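Long-range contacts in inosine-uridine nucleoside N-ribohydrolase (Xanthomonas oryzae pv. oryzae, PDB 4KL0), which binds calcium and probably hydrolyses N-glycosyl bonds of nucleosides: residues D42-T47 against Y317-L322; D71-R76 against V94-D99. All coordinates share one frame; numbering follows the deposited sequence.

Contact 1: residues D42-T47 against Y317-L322; sequences DVVTYT and YDPLTL. With CA (calcium ion), chain B.
D42 and D318 meet between two helices, in a buried contact, through a shared calcium ion, an example of how one cation can join carboxylates that would otherwise repel. D42 grips it with both oxygens, unequally: OD2 stands 2.5 Å from the calcium and OD1 2.8 Å. D318 offers OD2 alone, 2.4 Å from the metal, while its OD1 turns aside to accept a hydrogen bond from a water that is itself a calcium ligand. The two carboxylate planes are 79° apart, nearly perpendicular, and D42 OD2 comes to 3.2 Å from D318 OD2, a spacing that the ion between them probably makes tolerable. Three waters, D35 and the carbonyl oxygen of I151 complete the shell, and T34 bonds to D42 OD1 from the second shell. The site is consistent with the calcium-binding aspartate cluster of nucleoside hydrolases.

Behind the metal, T45 packs between the helices with both branches. Its OG1, anti to the carbonyl carbon (chi1 -52°), lies against the start of the other helix, 3.1 Å from D318 CB; the hydroxyl is hydrogen-bonded to D41 O in its own helix. The methyl CG2, anti to the backbone N, rests 3.9 Å from L322 CB. V44 adds an apolar touch, its CG1 meeting P319 CG at 3.6 Å with the two side chains crossing at about a right angle.

The helix axes approach to 7.7 Å and cross at -37°, running in roughly the same direction. The D41 side chain, through OD2, accepts a hydrogen bond from D318 N, tying the start of helix 41-54 to that of helix 317-325. Around the pair, helix 248-269 packs on V43 and V44, strand 172-178 touches D318 and T321, and helix 226-231 covers Y317 and L320.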
ATOM      1  N   ASP A  42      -2.163   4.336  -0.975  1.00 12.34           N
ATOM      2  CA  ASP A  42      -2.408   3.839   0.369  1.00 10.89           C
ATOM      3  C   ASP A  42      -3.881   3.843   0.684  1.00 10.21           C
ATOM      4  O   ASP A  42      -4.382   2.912   1.343  1.00 11.24           O
ATOM      5  CB  ASP A  42      -1.586   4.648   1.406  1.00 11.56           C
ATOM      6  CG  ASP A  42      -0.085   4.586   1.128  1.00 11.49           C
ATOM      7  OD1 ASP A  42       0.589   3.910   1.912  1.00 12.89           O
ATOM      8  OD2 ASP A  42       0.402   5.213   0.112  1.00 13.17           O
ATOM      9  N   VAL A  43      -4.582   4.906   0.258  1.00 11.21           N
ATOM     10  CA  VAL A  43      -6.011   4.974   0.578  1.00 10.84           C
ATOM     11  C   VAL A  43      -6.843   3.973  -0.209  1.00 12.44           C
ATOM     12  O   VAL A  43      -7.811   3.442   0.343  1.00 11.97           O
ATOM     13  CB  VAL A  43      -6.514   6.407   0.455  1.00 10.82           C
ATOM     14  CG1 VAL A  43      -8.071   6.452   0.562  1.00 13.02           C
ATOM     15  CG2 VAL A  43      -5.852   7.221   1.606  1.00 13.22           C
ATOM     16  N   VAL A  44      -6.441   3.646  -1.450  1.00 10.57           N
ATOM     17  CA  VAL A  44      -7.082   2.525  -2.133  1.00 11.55           C
ATOM     18  C   VAL A  44      -6.861   1.240  -1.328  1.00 10.77           C
ATOM     19  O   VAL A  44      -7.797   0.413  -1.184  1.00 10.86           O
ATOM     20  CB  VAL A  44      -6.536   2.332  -3.583  1.00 11.61           C
ATOM     21  CG1 VAL A  44      -7.321   1.155  -4.249  1.00 13.09           C
ATOM     22  CG2 VAL A  44      -6.746   3.653  -4.379  1.00 12.10           C
ATOM     23  N   THR A  45      -5.664   1.097  -0.734  1.00 10.82           N
ATOM     24  CA  THR A  45      -5.394  -0.106   0.059  1.00 10.09           C
ATOM     25  C   THR A  45      -6.307  -0.152   1.287  1.00 10.99           C
ATOM     26  O   THR A  45      -6.809  -1.232   1.651  1.00 11.49           O
ATOM     27  CB  THR A  45      -3.915  -0.120   0.520  1.00  9.57           C
ATOM     28  OG1 THR A  45      -3.091   0.079  -0.616  1.00 10.43           O
ATOM     29  CG2 THR A  45      -3.564  -1.449   1.188  1.00 11.50           C
ATOM     30  N   TYR A  46      -6.530   0.987   1.966  1.00 11.05           N
ATOM     31  CA  TYR A  46      -7.390   0.995   3.144  1.00 11.37           C
ATOM     32  C   TYR A  46      -8.802   0.583   2.706  1.00 11.94           C
ATOM     33  O   TYR A  46      -9.522  -0.151   3.426  1.00 11.75           O
ATOM     34  CB  TYR A  46      -7.496   2.395   3.774  1.00 10.43           C
ATOM     35  CG  TYR A  46      -6.199   3.055   4.168  1.00 11.09           C
ATOM     36  CD1 TYR A  46      -5.023   2.319   4.323  1.00 11.42           C
ATOM     37  CD2 TYR A  46      -6.134   4.405   4.376  1.00 11.78           C
ATOM     38  CE1 TYR A  46      -3.809   2.945   4.641  1.00 11.78           C
ATOM     39  CE2 TYR A  46      -4.965   5.033   4.720  1.00 12.23           C
ATOM     40  CZ  TYR A  46      -3.796   4.312   4.853  1.00 12.93           C
ATOM     41  OH  TYR A  46      -2.650   5.002   5.137  1.00 14.03           O
ATOM     42  N   THR A  47      -9.206   1.086   1.516  1.00 10.99           N
ATOM     43  CA  THR A  47     -10.559   0.800   0.980  1.00 11.81           C
ATOM     44  C   THR A  47     -10.756  -0.692   0.671  1.00 12.64           C
ATOM     45  O   THR A  47     -11.720  -1.296   1.147  1.00 12.44           O
ATOM     46  CB  THR A  47     -10.839   1.639  -0.246  1.00 12.16           C
ATOM     47  OG1 THR A  47     -10.714   3.015   0.123  1.00 12.74           O
ATOM     48  CG2 THR A  47     -12.264   1.441  -0.767  1.00 12.98           C
ATOM     49  N   TYR A 317       0.054   0.030  -6.752  1.00 13.11           N
ATOM     50  CA  TYR A 317       1.121  -0.768  -6.191  1.00 13.34           C
ATOM     51  C   TYR A 317       0.767  -1.304  -4.826  1.00 12.75           C
ATOM     52  O   TYR A 317       0.952  -2.464  -4.526  1.00 12.68           O
ATOM     53  CB  TYR A 317       2.389   0.094  -6.005  1.00 15.46           C
ATOM     54  CG  TYR A 317       2.806   0.857  -7.242  1.00 16.59           C
ATOM     55  CD1 TYR A 317       3.552   0.241  -8.229  1.00 16.91           C
ATOM     56  CD2 TYR A 317       2.464   2.200  -7.390  1.00 18.11           C
ATOM     57  CE1 TYR A 317       3.947   0.946  -9.375  1.00 18.45           C
ATOM     58  CE2 TYR A 317       2.835   2.917  -8.527  1.00 19.80           C
ATOM     59  CZ  TYR A 317       3.573   2.279  -9.503  1.00 20.40           C
ATOM     60  OH  TYR A 317       3.967   2.996 -10.632  1.00 20.88           O
ATOM     61  N   ASP A 318       0.244  -0.432  -3.990  1.00 10.73           N
ATOM     62  CA  ASP A 318       0.005  -0.845  -2.626  1.00 10.13           C
ATOM     63  C   ASP A 318      -1.188  -1.817  -2.468  1.00 10.19           C
ATOM     64  O   ASP A 318      -1.119  -2.767  -1.656  1.00 11.28           O
ATOM     65  CB  ASP A 318      -0.167   0.392  -1.739  1.00 12.00           C
ATOM     66  CG  ASP A 318       1.110   1.184  -1.597  1.00 13.13           C
ATOM     67  OD1 ASP A 318       2.196   0.710  -1.980  1.00 12.34           O
ATOM     68  OD2 ASP A 318       1.085   2.309  -1.050  1.00 11.45           O
ATOM     69  N   PRO A 319      -2.280  -1.612  -3.208  1.00 10.53           N
ATOM     70  CA  PRO A 319      -3.367  -2.586  -3.087  1.00 10.84           C
ATOM     71  C   PRO A 319      -2.919  -3.952  -3.540  1.00 11.35           C
ATOM     72  O   PRO A 319      -3.305  -4.933  -2.908  1.00 11.51           O
ATOM     73  CB  PRO A 319      -4.386  -2.052  -4.086  1.00 10.06           C
ATOM     74  CG  PRO A 319      -4.219  -0.588  -3.988  1.00 10.89           C
ATOM     75  CD  PRO A 319      -2.717  -0.380  -3.902  1.00 12.12           C
ATOM     76  N   LEU A 320      -2.109  -4.031  -4.588  1.00 13.54           N
ATOM     77  CA  LEU A 320      -1.627  -5.331  -5.002  1.00 13.55           C
ATOM     78  C   LEU A 320      -0.749  -5.967  -3.937  1.00 13.97           C
ATOM     79  O   LEU A 320      -0.721  -7.188  -3.802  1.00 14.79           O
ATOM     80  CB  LEU A 320      -0.845  -5.221  -6.311  1.00 14.60           C
ATOM     81  CG  LEU A 320      -1.783  -4.982  -7.496  1.00 14.98           C
ATOM     82  CD1 LEU A 320      -0.947  -4.507  -8.737  1.00 17.68           C
ATOM     83  CD2 LEU A 320      -2.532  -6.271  -7.867  1.00 18.19           C
ATOM     84  N   THR A 321       0.021  -5.164  -3.214  1.00 12.47           N
ATOM     85  CA  THR A 321       0.881  -5.693  -2.132  1.00 11.56           C
ATOM     86  C   THR A 321       0.029  -6.358  -1.057  1.00 12.25           C
ATOM     87  O   THR A 321       0.349  -7.443  -0.589  1.00 12.84           O
ATOM     88  CB  THR A 321       1.741  -4.552  -1.551  1.00 12.81           C
ATOM     89  OG1 THR A 321       2.527  -4.024  -2.629  1.00 11.78           O
ATOM     90  CG2 THR A 321       2.667  -5.034  -0.469  1.00 12.42           C
ATOM     91  N   LEU A 322      -1.057  -5.682  -0.685  1.00 11.64           N
ATOM     92  CA  LEU A 322      -1.989  -6.274   0.254  1.00 11.94           C
ATOM     93  C   LEU A 322      -2.601  -7.583  -0.279  1.00 13.39           C
ATOM     94  O   LEU A 322      -2.650  -8.591   0.488  1.00 13.61           O
ATOM     95  CB  LEU A 322      -3.072  -5.245   0.646  1.00 11.25           C
ATOM     96  CG  LEU A 322      -4.120  -5.868   1.604  1.00 11.14           C
ATOM     97  CD1 LEU A 322      -3.444  -6.246   2.903  1.00 14.59           C
ATOM     98  CD2 LEU A 322      -5.227  -4.882   1.887  1.00 14.02           C
TER
HETATM   99 CA    CA B 501       2.541   3.951  -0.121  1.00 10.46          CA
HETATM  100  O   HOH W   1       4.002   2.476  -1.841  1.00 13.09           O
HETATM  101  O   HOH W   2       2.349   4.999  -2.368  1.00 15.13           O
HETATM  102  O   HOH W   3       4.890   4.969  -0.548  1.00 12.46           O

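Contact 2: residues D71-R76 against V94-D99; sequences DMRSQR and VARGQD
R73 and D99 form the salt bridge of this contact, an instance of an arginine fastening a loop to a helix. Both terminal nitrogens converge end-on upon one oxygen: NH2 lies 2.8 Å from D99 OD1, with an N-H...O angle of 154°, and NH1 lies 3.1 Å from the same atom. The oxygen sits in the guanidinium plane, yet the carboxylate stands almost perpendicular to it, the planes being 86° apart. NH1 meets the anti lone pair of OD1, whereas NH2 comes from above the carboxylate plane.

Hydrogen bonds to neutral oxygens extend the grip. R73 NE gives a bond of 2.8 Å to G97 O, reaching it from well above the carbonyl plane, and NH2 adds a weak one to the same oxygen. A bend at chi3 (-54°) turns the guanidinium along the loop, where all three nitrogens find acceptors; NH1 also bonds to G68 O. At the end of strand 93-96, R96 NH2 donates to S74 OG of the helix over 2.9 Å, the hydroxyl lying at the edge, somewhat tilted from the guanidinium plane.

Van der Waals contact supports these bonds. The Q98 carbonyl oxygen stands over the centre of the R73 guanidinium, 3.4 Å above its plane, and R96 CG packs 3.9 Å from R73 CB.

Like charges also come close together, with R73 NH2 4.4 Å from R96 NE.

The pairing joins helix 70-86 to the end of strand 93-96 and the loop after it, within the beta-alpha-beta unit that begins with strand 58-65. Because one guanidinium holds two backbone oxygens and a carboxylate, its rotation should be well fixed, and D99 probably offsets some of the positive charge gathered by R73 and R96.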
ATOM      1  N   ASP A  71       5.356  16.571  12.416  1.00 17.16           N
ATOM      2  CA  ASP A  71       4.013  17.129  12.207  1.00 15.30           C
ATOM      3  C   ASP A  71       3.392  16.593  10.905  1.00 16.84           C
ATOM      4  O   ASP A  71       2.186  16.356  10.840  1.00 16.46           O
ATOM      5  CB  ASP A  71       4.029  18.645  12.185  1.00 18.75           C
ATOM      6  CG  ASP A  71       2.642  19.222  11.976  1.00 19.37           C
ATOM      7  OD1 ASP A  71       1.733  18.906  12.811  1.00 21.16           O
ATOM      8  OD2 ASP A  71       2.455  19.909  10.948  1.00 22.19           O
ATOM      9  N   MET A  72       4.210  16.390   9.886  1.00 13.43           N
ATOM     10  CA  MET A  72       3.655  15.829   8.622  1.00 13.84           C
ATOM     11  C   MET A  72       3.119  14.432   8.874  1.00 14.28           C
ATOM     12  O   MET A  72       2.027  14.059   8.346  1.00 12.98           O
ATOM     13  CB  MET A  72       4.729  15.763   7.548  1.00 12.82           C
ATOM     14  CG  MET A  72       4.264  15.195   6.176  1.00 12.66           C
ATOM     15  SD  MET A  72       2.739  16.056   5.439  1.00  8.55           S
ATOM     16  CE  MET A  72       3.407  17.581   5.011  1.00 20.82           C
ATOM     17  N   ARG A  73       3.893  13.613   9.599  1.00 12.55           N
ATOM     18  CA  ARG A  73       3.436  12.251   9.891  1.00 13.01           C
ATOM     19  C   ARG A  73       2.141  12.300  10.660  1.00 14.40           C
ATOM     20  O   ARG A  73       1.230  11.498  10.452  1.00 13.83           O
ATOM     21  CB  ARG A  73       4.521  11.438  10.634  1.00 12.24           C
ATOM     22  CG  ARG A  73       5.762  11.288   9.795  1.00 12.99           C
ATOM     23  CD  ARG A  73       6.704  10.232  10.471  1.00 13.70           C
ATOM     24  NE  ARG A  73       7.013  10.535  11.894  1.00 15.44           N
ATOM     25  CZ  ARG A  73       8.017  11.319  12.309  1.00 14.66           C
ATOM     26  NH1 ARG A  73       8.784  11.993  11.461  1.00 14.02           N
ATOM     27  NH2 ARG A  73       8.210  11.454  13.621  1.00 16.54           N
ATOM     28  N   SER A  74       1.980  13.299  11.515  1.00 14.24           N
ATOM     29  CA  SER A  74       0.677  13.406  12.203  1.00 15.03           C
ATOM     30  C   SER A  74      -0.462  13.774  11.269  1.00 15.35           C
ATOM     31  O   SER A  74      -1.562  13.223  11.384  1.00 14.60           O
ATOM     32  CB  SER A  74       0.759  14.415  13.362  1.00 20.81           C
ATOM     33  OG  SER A  74       1.537  13.843  14.439  1.00 26.67           O
ATOM     34  N   GLN A  75      -0.204  14.658  10.293  1.00 14.02           N
ATOM     35  CA  GLN A  75      -1.244  15.011   9.323  1.00 12.48           C
ATOM     36  C   GLN A  75      -1.656  13.750   8.530  1.00 13.93           C
ATOM     37  O   GLN A  75      -2.825  13.508   8.306  1.00 15.06           O
ATOM     38  CB  GLN A  75      -0.788  16.129   8.351  1.00 14.97           C
ATOM     39  CG  GLN A  75      -0.313  17.408   9.009  1.00 14.55           C
ATOM     40  CD  GLN A  75      -1.291  17.871  10.068  1.00 20.86           C
ATOM     41  OE1 GLN A  75      -2.508  17.966   9.826  1.00 20.44           O
ATOM     42  NE2 GLN A  75      -0.769  18.119  11.288  1.00 24.08           N
ATOM     43  N   ARG A  76      -0.678  12.956   8.109  1.00 13.00           N
ATOM     44  CA  ARG A  76      -0.983  11.731   7.391  1.00 13.11           C
ATOM     45  C   ARG A  76      -1.760  10.763   8.263  1.00 12.57           C
ATOM     46  O   ARG A  76      -2.703  10.155   7.778  1.00 13.66           O
ATOM     47  CB  ARG A  76       0.301  11.076   6.858  1.00 11.92           C
ATOM     48  CG  ARG A  76       1.055  11.891   5.863  1.00 10.41           C
ATOM     49  CD  ARG A  76       2.195  11.036   5.225  1.00 11.55           C
ATOM     50  NE  ARG A  76       3.201  11.890   4.603  1.00 11.30           N
ATOM     51  CZ  ARG A  76       3.035  12.582   3.487  1.00 11.02           C
ATOM     52  NH1 ARG A  76       1.846  12.535   2.802  1.00 11.41           N
ATOM     53  NH2 ARG A  76       4.042  13.325   3.021  1.00 11.17           N
ATOM     54  N   VAL A  94      -4.492   4.038  14.887  1.00 16.90           N
ATOM     55  CA  VAL A  94      -3.529   4.726  14.037  1.00 15.51           C
ATOM     56  C   VAL A  94      -2.543   5.507  14.895  1.00 17.43           C
ATOM     57  O   VAL A  94      -2.926   6.340  15.785  1.00 18.56           O
ATOM     58  CB  VAL A  94      -4.218   5.669  13.058  1.00 15.03           C
ATOM     59  CG1 VAL A  94      -3.227   6.334  12.142  1.00 16.32           C
ATOM     60  CG2 VAL A  94      -5.305   4.927  12.251  1.00 16.03           C
ATOM     61  N   ALA A  95      -1.264   5.326  14.576  1.00 16.94           N
ATOM     62  CA  ALA A  95      -0.208   6.015  15.312  1.00 16.92           C
ATOM     63  C   ALA A  95       0.816   6.676  14.359  1.00 17.32           C
ATOM     64  O   ALA A  95       1.105   6.121  13.265  1.00 17.07           O
ATOM     65  CB  ALA A  95       0.501   5.016  16.201  1.00 19.53           C
ATOM     66  N   ARG A  96       1.364   7.832  14.737  1.00 17.47           N
ATOM     67  CA  ARG A  96       2.459   8.458  14.027  1.00 16.23           C
ATOM     68  C   ARG A  96       3.763   7.662  14.267  1.00 19.66           C
ATOM     69  O   ARG A  96       4.116   7.383  15.427  1.00 17.51           O
ATOM     70  CB  ARG A  96       2.643   9.874  14.609  1.00 22.21           C
ATOM     71  CG  ARG A  96       3.977  10.477  14.346  1.00 25.98           C
ATOM     72  CD  ARG A  96       4.076  11.910  14.806  1.00 26.04           C
ATOM     73  NE  ARG A  96       4.687  12.113  16.099  1.00 32.36           N
ATOM     74  CZ  ARG A  96       4.570  13.266  16.753  1.00 32.82           C
ATOM     75  NH1 ARG A  96       5.161  13.437  17.932  1.00 32.60           N
ATOM     76  NH2 ARG A  96       3.850  14.258  16.199  1.00 30.26           N
ATOM     77  N   GLY A  97       4.532   7.389  13.207  1.00 15.52           N
ATOM     78  CA  GLY A  97       5.820   6.751  13.335  1.00 16.22           C
ATOM     79  C   GLY A  97       6.899   7.689  13.857  1.00 16.72           C
ATOM     80  O   GLY A  97       6.648   8.870  14.133  1.00 16.45           O
ATOM     81  N   GLN A  98       8.094   7.160  14.035  1.00 17.03           N
ATOM     82  CA  GLN A  98       9.199   7.959  14.584  1.00 18.70           C
ATOM     83  C   GLN A  98      10.049   8.745  13.553  1.00 21.64           C
ATOM     84  O   GLN A  98       9.956   8.557  12.325  1.00 15.00           O
ATOM     85  CB  GLN A  98      10.100   7.037  15.403  1.00 22.13           C
ATOM     86  CG  GLN A  98      10.960   6.141  14.532  1.00 24.75           C
ATOM     87  CD  GLN A  98      11.922   5.259  15.313  1.00 28.71           C
ATOM     88  OE1 GLN A  98      13.161   5.387  15.176  1.00 33.77           O
ATOM     89  NE2 GLN A  98      11.374   4.347  16.104  1.00 26.29           N
ATOM     90  N   ASP A  99      10.900   9.644  14.043  1.00 17.83           N
ATOM     91  CA  ASP A  99      11.741  10.432  13.181  1.00 19.36           C
ATOM     92  C   ASP A  99      12.755   9.584  12.418  1.00 17.10           C
ATOM     93  O   ASP A  99      13.220   8.554  12.893  1.00 19.92           O
ATOM     94  CB  ASP A  99      12.531  11.425  14.038  1.00 20.76           C
ATOM     95  CG  ASP A  99      11.719  12.685  14.396  1.00 28.08           C
ATOM     96  OD1 ASP A  99      10.624  12.940  13.810  1.00 24.09           O
ATOM     97  OD2 ASP A  99      12.218  13.447  15.279  1.00 31.56           O
TER

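How the contacts relate
Burial separates the two contacts. Contact 1 lies near the middle of the chain and every residue that touches is buried; contact 2 is farther out, partly buried, with exposed residues in its loop. Their centres are 19 Å apart and nearest atoms about 6 Å, without touching. They share no helix or strand, although 71-76 and 94-99 fall within the stretch of chain that contact 1 closes. The sequence span differs accordingly: contact 1 brings together helices far apart in the chain, contact 2 parts of one beta-alpha-beta unit. In the core, acidic groups are reconciled by a metal; nearer the surface, arginines pair directly with oxygens.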